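Local coordinates for type VI secretion system component (Escherichia coli O6, PDB 2P5Z), which is a component of the type VI secretion system and resembles the phage T4 tail proteins gp27 and gp5, probably serving in a tail-like injection apparatus, at residues A[177-189]-A[198-210]. Residues are numbered along the deposited sequence; the frame is centred on the assembly and turned at random. Where two conformers were deposited one is given.
Sequences RLLSEVGIWFRFA and VIEFYDDQSGYER
The indole of W185 carries Y202 on one face and meets D204 O at its edge. Y202 CB makes a CH-pi contact with the six-membered ring of W185, 3.8 Å from its centroid. The two rings are oblique, with planes at 40°. The W185 CG sits between its backbone N and carbonyl carbon (chi1 55°), which lays the indole across the neighbouring strand. At the edge of the Y208 ring, W185 CZ2 comes to 3.7 Å from Y208 CE1, and Y208 OH is hydrogen-bonded to the backbone N of Y373. G207 CA packs on a face of the Y202 ring.

R187 lies on the same side of the sheet. Its extended chain takes the guanidinium between two carboxylates. E200 OE1 lies over one face, 3.6 Å from R187 NH2, so this salt bridge acts through charge alone. A second salt bridge runs from R187 NH2 to E209 OE2, 3.4 Å.

On the other side, F186 and F201 run alongside each other, but their rings are oblique, with planes at 59°. F186 CB is 3.8 Å from F201 CD1, and L179 CD1 reaches the edge of the F201 ring. I199 CG2 sits over one face of that ring, offset toward the rim. F201 also stacks on F152.

Six backbone hydrogen bonds join 185-189 to 198-202, two at each of the pairs W185-Y202, R187-E200 and A189-V198. I184 N bonds L179 O and G183 has positive phi, a Schellman motif that ends the helix just before the first strand of an antiparallel beta hairpin, within the phage baseplate hub-like region.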
loop_
_atom_site.group_PDB
_atom_site.type_symbol
_atom_site.label_atom_id
_atom_site.label_comp_id
_atom_site.label_asym_id
_atom_site.label_seq_id
_atom_site.Cartn_x
_atom_site.Cartn_y
_atom_site.Cartn_z
ATOM N N ARG A 177 -11.521 14.532 4.465
ATOM C CA ARG A 177 -11.392 14.844 3.040
ATOM C C ARG A 177 -12.032 16.189 2.677
ATOM O O ARG A 177 -11.390 17.023 2.022
ATOM C CB ARG A 177 -11.987 13.739 2.179
ATOM C CG ARG A 177 -11.877 14.034 0.697
ATOM C CD ARG A 177 -12.187 12.832 -0.203
ATOM N NE ARG A 177 -13.561 12.331 -0.099
ATOM C CZ ARG A 177 -14.642 12.927 -0.620
ATOM N NH1 ARG A 177 -14.544 14.080 -1.284
ATOM N NH2 ARG A 177 -15.835 12.361 -0.466
ATOM N N LEU A 178 -13.264 16.417 3.142
ATOM C CA LEU A 178 -13.962 17.667 2.838
ATOM C C LEU A 178 -13.242 18.872 3.401
ATOM O O LEU A 178 -13.071 19.874 2.695
ATOM C CB LEU A 178 -15.410 17.674 3.355
ATOM C CG LEU A 178 -16.532 16.753 2.847
ATOM C CD1 LEU A 178 -17.841 17.286 3.342
ATOM C CD2 LEU A 178 -16.566 16.596 1.340
ATOM N N LEU A 179 -12.824 18.780 4.667
ATOM C CA LEU A 179 -12.068 19.861 5.294
ATOM C C LEU A 179 -10.728 20.099 4.600
ATOM O O LEU A 179 -10.326 21.245 4.393
ATOM C CB LEU A 179 -11.839 19.566 6.755
ATOM C CG LEU A 179 -13.082 19.424 7.631
ATOM C CD1 LEU A 179 -12.638 18.914 8.985
ATOM C CD2 LEU A 179 -13.840 20.738 7.767
ATOM N N SER A 180 -10.052 19.026 4.197
ATOM C CA SER A 180 -8.719 19.201 3.621
ATOM C C SER A 180 -8.737 19.779 2.210
ATOM O O SER A 180 -7.843 20.564 1.860
ATOM C CB SER A 180 -7.911 17.908 3.641
ATOM O OG SER A 180 -8.307 17.065 2.579
ATOM N N GLU A 181 -9.746 19.390 1.421
ATOM C CA GLU A 181 -9.893 19.846 0.033
ATOM C C GLU A 181 -10.069 21.356 -0.017
ATOM O O GLU A 181 -9.670 22.008 -0.972
ATOM C CB GLU A 181 -11.062 19.131 -0.656
ATOM C CG GLU A 181 -10.664 17.888 -1.456
ATOM C CD GLU A 181 -11.779 16.852 -1.597
ATOM O OE1 GLU A 181 -12.895 17.084 -1.109
ATOM O OE2 GLU A 181 -11.527 15.779 -2.182
ATOM N N VAL A 182 -10.614 21.902 1.060
ATOM C CA VAL A 182 -10.910 23.312 1.181
ATOM C C VAL A 182 -9.926 23.963 2.182
ATOM O O VAL A 182 -9.913 25.184 2.382
ATOM C CB VAL A 182 -12.396 23.411 1.586
ATOM C CG1 VAL A 182 -12.588 23.962 2.971
ATOM C CG2 VAL A 182 -13.219 24.113 0.520
ATOM N N GLY A 183 -9.078 23.127 2.789
ATOM C CA GLY A 183 -7.974 23.614 3.610
ATOM C C GLY A 183 -8.335 24.071 5.011
ATOM O O GLY A 183 -7.644 24.917 5.583
ATOM N N ILE A 184 -9.422 23.535 5.559
ATOM C CA ILE A 184 -9.793 23.800 6.947
ATOM C C ILE A 184 -9.045 22.786 7.802
ATOM O O ILE A 184 -8.855 21.633 7.405
ATOM C CB ILE A 184 -11.340 23.679 7.182
ATOM C CG1 ILE A 184 -12.086 24.837 6.524
ATOM C CG2 ILE A 184 -11.718 23.692 8.671
ATOM C CD1 ILE A 184 -13.601 24.640 6.504
ATOM N N TRP A 185 -8.596 23.221 8.969
ATOM C CA TRP A 185 -7.901 22.327 9.867
ATOM C C TRP A 185 -8.477 22.362 11.261
ATOM O O TRP A 185 -9.187 23.299 11.633
ATOM C CB TRP A 185 -6.406 22.630 9.903
ATOM C CG TRP A 185 -6.042 24.033 10.230
ATOM C CD1 TRP A 185 -5.915 25.070 9.351
ATOM C CD2 TRP A 185 -5.699 24.551 11.515
ATOM N NE1 TRP A 185 -5.535 26.214 10.016
ATOM C CE2 TRP A 185 -5.396 25.924 11.346
ATOM C CE3 TRP A 185 -5.636 24.000 12.796
ATOM C CZ2 TRP A 185 -5.022 26.751 12.410
ATOM C CZ3 TRP A 185 -5.261 24.831 13.865
ATOM C CH2 TRP A 185 -4.961 26.187 13.660
ATOM N N PHE A 186 -8.163 21.333 12.029
ATOM C CA PHE A 186 -8.591 21.304 13.406
ATOM C C PHE A 186 -7.525 20.897 14.435
ATOM O O PHE A 186 -6.526 20.237 14.112
ATOM C CB PHE A 186 -9.857 20.455 13.571
ATOM C CG PHE A 186 -9.716 19.025 13.137
ATOM C CD1 PHE A 186 -9.923 18.658 11.812
ATOM C CD2 PHE A 186 -9.432 18.032 14.068
ATOM C CE1 PHE A 186 -9.830 17.318 11.416
ATOM C CE2 PHE A 186 -9.330 16.681 13.684
ATOM C CZ PHE A 186 -9.561 16.323 12.359
ATOM N N ARG A 187 -7.777 21.289 15.679
ATOM C CA ARG A 187 -7.031 20.788 16.806
ATOM C C ARG A 187 -7.966 20.499 17.960
ATOM O O ARG A 187 -9.134 20.893 17.946
ATOM C CB ARG A 187 -5.978 21.798 17.252
ATOM C CG ARG A 187 -6.510 23.033 17.924
ATOM C CD ARG A 187 -5.411 24.060 17.937
ATOM N NE ARG A 187 -5.820 25.316 18.543
ATOM C CZ ARG A 187 -5.732 25.577 19.839
ATOM N NH1 ARG A 187 -5.248 24.662 20.679
ATOM N NH2 ARG A 187 -6.139 26.757 20.290
ATOM N N PHE A 188 -7.434 19.831 18.975
ATOM C CA PHE A 188 -8.201 19.508 20.152
ATOM C C PHE A 188 -7.809 20.432 21.288
ATOM O O PHE A 188 -6.674 20.890 21.358
ATOM C CB PHE A 188 -8.011 18.043 20.504
ATOM C CG PHE A 188 -8.607 17.117 19.497
ATOM C CD1 PHE A 188 -9.901 16.654 19.646
ATOM C CD2 PHE A 188 -7.891 16.731 18.381
ATOM C CE1 PHE A 188 -10.458 15.822 18.713
ATOM C CE2 PHE A 188 -8.449 15.898 17.436
ATOM C CZ PHE A 188 -9.734 15.439 17.608
ATOM N N ALA A 189 -8.770 20.755 22.147
ATOM C CA ALA A 189 -8.510 21.620 23.290
ATOM C C ALA A 189 -9.330 21.102 24.441
ATOM O O ALA A 189 -10.215 20.268 24.251
ATOM C CB ALA A 189 -8.869 23.066 22.975
ATOM N N VAL A 198 -12.550 19.257 23.110
ATOM C CA VAL A 198 -13.307 20.111 22.209
ATOM C C VAL A 198 -12.532 20.221 20.893
ATOM O O VAL A 198 -11.351 20.591 20.911
ATOM C CB VAL A 198 -13.459 21.549 22.814
ATOM C CG1 VAL A 198 -14.126 22.496 21.838
ATOM C CG2 VAL A 198 -14.214 21.523 24.159
ATOM N N ILE A 199 -13.184 19.900 19.767
ATOM C CA ILE A 199 -12.606 20.071 18.423
ATOM C C ILE A 199 -12.722 21.507 17.940
ATOM O O ILE A 199 -13.810 22.034 17.808
ATOM C CB ILE A 199 -13.361 19.226 17.380
ATOM C CG1 ILE A 199 -13.521 17.779 17.857
ATOM C CG2 ILE A 199 -12.682 19.319 16.014
ATOM C CD1 ILE A 199 -14.559 17.017 17.084
ATOM N N GLU A 200 -11.616 22.158 17.639
ATOM C CA GLU A 200 -11.719 23.513 17.175
ATOM C C GLU A 200 -11.255 23.575 15.761
ATOM O O GLU A 200 -10.149 23.154 15.469
ATOM C CB GLU A 200 -10.896 24.447 18.055
ATOM C CG GLU A 200 -11.170 24.237 19.535
ATOM C CD GLU A 200 -10.535 25.280 20.401
ATOM O OE1 GLU A 200 -9.616 25.976 19.914
ATOM O OE2 GLU A 200 -10.964 25.394 21.575
ATOM N N PHE A 201 -12.101 24.111 14.887
ATOM C CA PHE A 201 -11.797 24.225 13.467
ATOM C C PHE A 201 -11.321 25.631 13.135
ATOM O O PHE A 201 -11.827 26.613 13.694
ATOM C CB PHE A 201 -13.033 23.915 12.617
ATOM C CG PHE A 201 -13.611 22.522 12.826
ATOM C CD1 PHE A 201 -13.163 21.442 12.057
ATOM C CD2 PHE A 201 -14.633 22.307 13.741
ATOM C CE1 PHE A 201 -13.709 20.170 12.206
ATOM C CE2 PHE A 201 -15.184 21.036 13.901
ATOM C CZ PHE A 201 -14.716 19.960 13.119
ATOM N N TYR A 202 -10.349 25.730 12.225
ATOM C CA TYR A 202 -9.814 27.018 11.778
ATOM C C TYR A 202 -9.366 26.885 10.337
ATOM O O TYR A 202 -9.108 25.772 9.871
ATOM C CB TYR A 202 -8.573 27.427 12.580
ATOM C CG TYR A 202 -8.739 27.504 14.069
ATOM C CD1 TYR A 202 -9.299 28.629 14.669
ATOM C CD2 TYR A 202 -8.345 26.455 14.876
ATOM C CE1 TYR A 202 -9.432 28.714 16.033
ATOM C CE2 TYR A 202 -8.493 26.519 16.233
ATOM C CZ TYR A 202 -9.033 27.650 16.811
ATOM O OH TYR A 202 -9.197 27.701 18.173
ATOM N N ASP A 203 -9.231 28.026 9.659
ATOM C CA ASP A 203 -8.732 28.072 8.295
ATOM C C ASP A 203 -7.565 29.037 8.055
ATOM O O ASP A 203 -7.052 29.134 6.923
ATOM C CB ASP A 203 -9.865 28.301 7.279
ATOM C CG ASP A 203 -10.697 29.570 7.535
ATOM O OD1 ASP A 203 -10.188 30.574 8.077
ATOM O OD2 ASP A 203 -11.892 29.569 7.138
ATOM N N ASP A 204 -7.144 29.744 9.103
ATOM C CA ASP A 204 -5.992 30.642 8.970
ATOM C C ASP A 204 -5.125 30.758 10.223
ATOM O O ASP A 204 -5.442 30.196 11.280
ATOM C CB ASP A 204 -6.431 32.039 8.500
ATOM C CG ASP A 204 -7.037 32.876 9.614
ATOM O OD1 ASP A 204 -7.645 32.321 10.565
ATOM O OD2 ASP A 204 -6.914 34.113 9.536
ATOM N N GLN A 205 -4.062 31.548 10.090
ATOM C CA GLN A 205 -3.091 31.821 11.152
ATOM C C GLN A 205 -3.638 32.445 12.448
ATOM O O GLN A 205 -2.984 32.391 13.486
ATOM C CB GLN A 205 -1.960 32.658 10.574
ATOM C CG GLN A 205 -2.299 33.183 9.206
ATOM C CD GLN A 205 -1.216 32.899 8.201
ATOM O OE1 GLN A 205 -1.490 32.612 7.039
ATOM N NE2 GLN A 205 0.030 32.975 8.643
ATOM N N SER A 206 -4.846 32.997 12.404
ATOM C CA SER A 206 -5.478 33.528 13.604
ATOM C C SER A 206 -6.035 32.417 14.503
ATOM O O SER A 206 -6.598 32.679 15.565
ATOM C CB SER A 206 -6.574 34.523 13.231
ATOM O OG SER A 206 -7.646 33.864 12.583
ATOM N N GLY A 207 -5.873 31.171 14.079
ATOM C CA GLY A 207 -6.260 30.049 14.913
ATOM C C GLY A 207 -5.144 29.534 15.784
ATOM O O GLY A 207 -5.371 28.717 16.681
ATOM N N TYR A 208 -3.935 30.021 15.507
ATOM C CA TYR A 208 -2.733 29.605 16.214
ATOM C C TYR A 208 -2.768 30.158 17.626
ATOM O O TYR A 208 -3.267 31.253 17.857
ATOM C CB TYR A 208 -1.475 30.146 15.531
ATOM C CG TYR A 208 -1.223 29.729 14.093
ATOM C CD1 TYR A 208 -1.937 28.705 13.482
ATOM C CD2 TYR A 208 -0.215 30.347 13.357
ATOM C CE1 TYR A 208 -1.667 28.336 12.161
ATOM C CE2 TYR A 208 0.074 29.979 12.047
ATOM C CZ TYR A 208 -0.652 28.977 11.452
ATOM O OH TYR A 208 -0.365 28.622 10.146
ATOM N N GLU A 209 -2.246 29.399 18.575
ATOM C CA GLU A 209 -2.196 29.883 19.937
ATOM C C GLU A 209 -0.820 30.468 20.262
ATOM O O GLU A 209 0.208 29.807 20.112
ATOM C CB GLU A 209 -2.576 28.781 20.913
ATOM C CG GLU A 209 -2.801 29.290 22.315
ATOM C CD GLU A 209 -3.209 28.193 23.259
ATOM O OE1 GLU A 209 -2.878 28.302 24.462
ATOM O OE2 GLU A 209 -3.847 27.220 22.796
ATOM N N ARG A 210 -0.822 31.723 20.695
ATOM C CA ARG A 210 0.400 32.453 21.021
ATOM C C ARG A 210 0.467 32.700 22.536
ATOM O O ARG A 210 -0.565 32.901 23.174
ATOM C CB ARG A 210 0.424 33.775 20.243
ATOM C CG ARG A 210 0.734 33.609 18.767
ATOM C CD ARG A 210 0.092 34.714 17.943
ATOM N NE ARG A 210 0.888 35.033 16.758
ATOM C CZ ARG A 210 1.694 36.090 16.654
ATOM N NH1 ARG A 210 1.808 36.949 17.662
ATOM N NH2 ARG A 210 2.380 36.296 15.537
#